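Local structure of putative adhesin (Bacteroides fragilis NCTC 9343, 3PET) at residues Q130-Q135 and A151-K156; N169-S174 and I181-T186. The protein is of unknown function but probably serves in cell adhesion, as a putative lipoprotein whose head domain is built as a right-handed beta-helix. One frame throughout, in Å; residues are numbered along the deposited sequence. Where two conformers were deposited one is given.

How the interactions relate
Both contacts belong to one right-handed beta-helix, their centres about 9 Å apart and on the same side of the chain's centre. Interaction 1 comes first along the chain and pairs strands of successive coils, 131-136 with 147-155, on one face of the helix. Interaction 2 follows, and chiefly joins two faces of a single coil across the interior, strands 171-175 and 181-185. Strand 147-155 connects them: its other edge pairs with 171-175, where Leu153 N lies 2.7 Å from Glu172 O in a probable hydrogen bond. Ser155 OG also packs against Ile181 CD1. One contact stacks coils along the axis, the other fills the interior across it.

Interaction 1. Residues Q130-Q135 and A151-K156; sequences QKLNVQ and AALHSK
The amide of Gln135 lies obliquely beside the imidazole of His154, its plane turned 34° from the ring, with Gln135 NE2 3.3 Å from His154 CD2. The pair sits on successive coils of a right-handed beta-helix, where the axes of parallel strands 131-135 and 151-155 come within 4.7 Å and their directions differ by only 3°. Gln135 reaches this place because its chain bends at chi2 (-91°), carrying the amide across toward the next coil. Asn133, from the same outward row, approaches differently: its side chain crosses that of His154 at about a right angle, and Asn133 OD1 stands near the ring plane, at the edge, 4.1 Å from His154 CD2. Its ND2 is engaged by Asp113 of the preceding coil, which fixes which end of the amide faces Ala152 CB. On the inward face Val134 CG2 meets Leu153 CD2 at 3.9 Å, and Leu132 CD2 reaches the same methyl, which thus lies against both residues. Backbone bonds hold the register: Ala152 N to Leu132 O, Val134 N to Ala152 O, and His154 N to Val134 O. Beyond the paired residues the extended Lys156 chain brings its ammonium back, and Lys156 NZ donates to Gln135 OE1 at 2.9 Å.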
loop_
_atom_site.group_PDB
_atom_site.type_symbol
_atom_site.label_atom_id
_atom_site.label_comp_id
_atom_site.label_asym_id
_atom_site.label_seq_id
_atom_site.Cartn_x
_atom_site.Cartn_y
_atom_site.Cartn_z
ATOM N N GLN A 130 6.438 17.982 20.194
ATOM C CA GLN A 130 7.874 18.215 20.120
ATOM C C GLN A 130 8.435 17.271 19.087
ATOM O O GLN A 130 9.068 17.710 18.136
ATOM C CB GLN A 130 8.555 18.039 21.493
ATOM C CG GLN A 130 8.032 18.997 22.583
ATOM C CD GLN A 130 8.015 20.453 22.160
ATOM O OE1 GLN A 130 9.052 21.032 21.816
ATOM N NE2 GLN A 130 6.828 21.066 22.140
ATOM N N LYS A 131 8.186 15.965 19.268
ATOM C CA LYS A 131 8.680 14.942 18.360
ATOM C C LYS A 131 7.525 14.138 17.785
ATOM O O LYS A 131 6.643 13.686 18.525
ATOM C CB LYS A 131 9.690 14.014 19.057
ATOM C CG LYS A 131 10.946 14.723 19.561
ATOM C CD LYS A 131 11.844 13.784 20.343
ATOM C CE LYS A 131 13.038 14.505 20.915
ATOM N NZ LYS A 131 13.882 13.605 21.744
ATOM N N LEU A 132 7.528 13.975 16.462
ATOM C CA LEU A 132 6.536 13.189 15.745
ATOM C C LEU A 132 7.254 12.096 14.995
ATOM O O LEU A 132 8.238 12.362 14.288
ATOM C CB LEU A 132 5.690 14.039 14.780
ATOM C CG LEU A 132 4.784 13.259 13.804
ATOM C CD1 LEU A 132 3.624 12.545 14.527
ATOM C CD2 LEU A 132 4.288 14.151 12.711
ATOM N N ASN A 133 6.773 10.873 15.150
ATOM C CA ASN A 133 7.296 9.707 14.457
ATOM C C ASN A 133 6.154 9.011 13.754
ATOM O O ASN A 133 5.208 8.601 14.414
ATOM C CB ASN A 133 8.030 8.748 15.417
ATOM C CG ASN A 133 8.706 7.619 14.677
ATOM O OD1 ASN A 133 9.568 7.835 13.844
ATOM N ND2 ASN A 133 8.294 6.388 14.910
ATOM N N VAL A 134 6.223 8.905 12.411
ATOM C CA VAL A 134 5.196 8.249 11.609
ATOM C C VAL A 134 5.838 7.094 10.859
ATOM O O VAL A 134 6.795 7.294 10.104
ATOM C CB VAL A 134 4.458 9.226 10.633
ATOM C CG1 VAL A 134 3.449 8.488 9.750
ATOM C CG2 VAL A 134 3.771 10.345 11.388
ATOM N N GLN A 135 5.276 5.894 11.034
ATOM C CA GLN A 135 5.681 4.700 10.296
ATOM C C GLN A 135 4.439 4.180 9.614
ATOM O O GLN A 135 3.589 3.563 10.281
ATOM C CB GLN A 135 6.309 3.642 11.227
ATOM C CG GLN A 135 7.618 4.078 11.900
ATOM C CD GLN A 135 8.853 3.728 11.113
ATOM O OE1 GLN A 135 8.821 2.955 10.160
ATOM N NE2 GLN A 135 9.985 4.261 11.531
ATOM N N ALA A 151 9.971 15.961 12.920
ATOM C CA ALA A 151 9.001 15.046 12.292
ATOM C C ALA A 151 9.739 13.996 11.475
ATOM O O ALA A 151 10.425 14.326 10.495
ATOM C CB ALA A 151 8.008 15.809 11.417
ATOM N N ALA A 152 9.649 12.743 11.919
ATOM C CA ALA A 152 10.221 11.593 11.237
ATOM C C ALA A 152 9.070 10.936 10.489
ATOM O O ALA A 152 8.081 10.535 11.111
ATOM C CB ALA A 152 10.883 10.636 12.242
ATOM N N LEU A 153 9.132 10.957 9.153
ATOM C CA LEU A 153 8.063 10.461 8.271
ATOM C C LEU A 153 8.599 9.336 7.428
ATOM O O LEU A 153 9.419 9.580 6.534
ATOM C CB LEU A 153 7.528 11.622 7.386
ATOM C CG LEU A 153 7.117 12.918 8.122
ATOM C CD1 LEU A 153 6.733 14.026 7.133
ATOM C CD2 LEU A 153 5.962 12.670 9.109
ATOM N N HIS A 154 8.188 8.092 7.738
ATOM C CA HIS A 154 8.697 6.907 7.059
ATOM C C HIS A 154 7.543 6.124 6.462
ATOM O O HIS A 154 6.755 5.502 7.182
ATOM C CB HIS A 154 9.532 6.025 8.027
ATOM C CG HIS A 154 10.628 6.765 8.730
ATOM N ND1 HIS A 154 11.726 7.282 8.041
ATOM C CD2 HIS A 154 10.760 7.062 10.041
ATOM C CE1 HIS A 154 12.467 7.890 8.950
ATOM N NE2 HIS A 154 11.930 7.780 10.169
ATOM N N SER A 155 7.429 6.176 5.141
ATOM C CA SER A 155 6.360 5.475 4.447
ATOM C C SER A 155 6.907 4.183 3.885
ATOM O O SER A 155 7.990 4.185 3.300
ATOM C CB SER A 155 5.744 6.364 3.370
ATOM O OG SER A 155 6.710 6.841 2.442
ATOM N N LYS A 156 6.188 3.067 4.113
ATOM C CA LYS A 156 6.620 1.721 3.687
ATOM C C LYS A 156 5.522 0.906 3.009
ATOM O O LYS A 156 5.820 -0.144 2.453
ATOM C CB LYS A 156 7.154 0.913 4.891
ATOM C CG LYS A 156 8.401 1.520 5.522
ATOM C CD LYS A 156 8.702 0.930 6.889
ATOM C CE LYS A 156 10.004 1.488 7.407
ATOM N NZ LYS A 156 10.362 0.948 8.744
#

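Interaction 2. Residues N169-S174 and I181-T186; sequences NAVEAS and ITCNAT
The carboxamide of Asn169 meets Thr186 through its oxygen end, at stacked corners of successive turns of a right-handed beta-helix: Asn169 OD1 lies 2.7 Å from Thr186 OG1. OD1 is the amide atom nearest to Thr186, and the two side chains run oblique to each other. The nitrogen end is held separately, Asn169 ND2 being hydrogen-bonded to Gln149 OE1 of the preceding coil. The stacking of the corners shows in the backbone, where Asn169 CA and Thr186 CA are 4.8 Å apart and Asn169 bonds to Glu187 and Ser188. Away from this corner, strands 171-174 and 181-185 belong to the same coil and run roughly antiparallel, at 157°, with axes 8.0 Å apart at closest approach. That spacing is too wide for strand pairing, and between the strands the contact is made by inward side chains, some of them against backbone oxygens.

Val171 does much of this work with both branches. CG2, anti to the carbonyl carbon, packs on Ala185 CB at 3.7 Å and also approaches the peptide oxygen Asn184 O. CG1, anti to the backbone N (chi1 169°), reaches instead toward Cys183, ending 3.9 Å from its SG. Ile189 of the following coil, on the strand that pairs with 171-175, touches both Val171 and Cys183, while Leu153 of the preceding coil abuts Cys183, so the interior filling continues beyond the two segments. Toward the turn that links the strands, Ile181, extended at chi2 (173°), brings CD1 within 4.3 Å of Ala173 CB. The same methyl comes closest to the backbone, where Ile181 CD1 lies 3.4 Å from Ser174 O.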
loop_
_atom_site.group_PDB
_atom_site.type_symbol
_atom_site.label_atom_id
_atom_site.label_comp_id
_atom_site.label_asym_id
_atom_site.label_seq_id
_atom_site.Cartn_x
_atom_site.Cartn_y
_atom_site.Cartn_z
ATOM N N ASN A 169 10.515 21.938 12.334
ATOM C CA ASN A 169 11.838 22.552 12.189
ATOM C C ASN A 169 12.787 21.584 11.507
ATOM O O ASN A 169 13.472 21.972 10.580
ATOM C CB ASN A 169 12.391 23.035 13.532
ATOM C CG ASN A 169 11.776 24.346 13.941
ATOM O OD1 ASN A 169 11.531 25.234 13.117
ATOM N ND2 ASN A 169 11.514 24.495 15.212
ATOM N N ALA A 170 12.793 20.321 11.937
ATOM C CA ALA A 170 13.639 19.269 11.374
ATOM C C ALA A 170 12.771 18.141 10.855
ATOM O O ALA A 170 11.852 17.686 11.545
ATOM C CB ALA A 170 14.611 18.753 12.426
ATOM N N VAL A 171 13.032 17.713 9.627
ATOM C CA VAL A 171 12.268 16.620 9.023
ATOM C C VAL A 171 13.227 15.508 8.633
ATOM O O VAL A 171 14.291 15.776 8.068
ATOM C CB VAL A 171 11.406 17.099 7.802
ATOM C CG1 VAL A 171 10.824 15.930 7.008
ATOM C CG2 VAL A 171 10.295 18.041 8.245
ATOM N N GLU A 172 12.827 14.252 8.913
ATOM C CA GLU A 172 13.528 13.044 8.452
ATOM C C GLU A 172 12.507 12.263 7.657
ATOM O O GLU A 172 11.550 11.759 8.232
ATOM C CB GLU A 172 14.120 12.233 9.605
ATOM C CG GLU A 172 15.250 12.966 10.325
ATOM C CD GLU A 172 15.311 12.822 11.836
ATOM O OE1 GLU A 172 14.737 11.849 12.378
ATOM O OE2 GLU A 172 15.949 13.688 12.478
ATOM N N ALA A 173 12.631 12.261 6.328
ATOM C CA ALA A 173 11.642 11.591 5.484
ATOM C C ALA A 173 12.244 10.489 4.642
ATOM O O ALA A 173 13.280 10.692 4.008
ATOM C CB ALA A 173 10.955 12.609 4.579
ATOM N N SER A 174 11.591 9.312 4.624
ATOM C CA SER A 174 12.045 8.201 3.794
ATOM C C SER A 174 10.833 7.517 3.198
ATOM O O SER A 174 9.889 7.214 3.922
ATOM C CB SER A 174 12.930 7.231 4.573
ATOM O OG SER A 174 13.250 6.097 3.784
ATOM N N ILE A 181 5.542 11.576 -0.205
ATOM C CA ILE A 181 5.588 12.269 1.087
ATOM C C ILE A 181 5.603 13.755 0.780
ATOM O O ILE A 181 6.482 14.210 0.055
ATOM C CB ILE A 181 6.780 11.874 2.014
ATOM C CG1 ILE A 181 6.778 10.370 2.339
ATOM C CG2 ILE A 181 6.785 12.725 3.310
ATOM C CD1 ILE A 181 8.011 9.915 3.097
ATOM N N THR A 182 4.633 14.504 1.306
ATOM C CA THR A 182 4.618 15.962 1.207
ATOM C C THR A 182 4.885 16.432 2.613
ATOM O O THR A 182 4.284 15.913 3.541
ATOM C CB THR A 182 3.328 16.511 0.577
ATOM O OG1 THR A 182 3.153 15.895 -0.702
ATOM C CG2 THR A 182 3.373 18.048 0.402
ATOM N N CYS A 183 5.876 17.314 2.799
ATOM C CA CYS A 183 6.242 17.738 4.150
ATOM C C CYS A 183 6.685 19.196 4.144
ATOM O O CYS A 183 6.572 19.880 3.124
ATOM C CB CYS A 183 7.302 16.813 4.748
ATOM S SG CYS A 183 8.823 16.715 3.772
ATOM N N ASN A 184 7.082 19.699 5.316
ATOM C CA ASN A 184 7.385 21.098 5.517
ATOM C C ASN A 184 8.504 21.225 6.552
ATOM O O ASN A 184 8.303 20.957 7.734
ATOM C CB ASN A 184 6.090 21.790 5.958
ATOM C CG ASN A 184 6.096 23.285 6.008
ATOM O OD1 ASN A 184 7.123 23.937 6.155
ATOM N ND2 ASN A 184 4.912 23.856 5.916
ATOM N N ALA A 185 9.692 21.616 6.083
ATOM C CA ALA A 185 10.899 21.710 6.897
ATOM C C ALA A 185 11.424 23.126 6.904
ATOM O O ALA A 185 11.798 23.645 5.848
ATOM C CB ALA A 185 11.957 20.765 6.333
ATOM N N THR A 186 11.434 23.771 8.076
ATOM C CA THR A 186 11.904 25.161 8.112
ATOM C C THR A 186 13.417 25.252 8.313
ATOM O O THR A 186 14.007 26.188 7.812
ATOM C CB THR A 186 11.161 25.999 9.170
ATOM O OG1 THR A 186 11.638 25.646 10.464
ATOM C CG2 THR A 186 9.641 25.848 9.097
#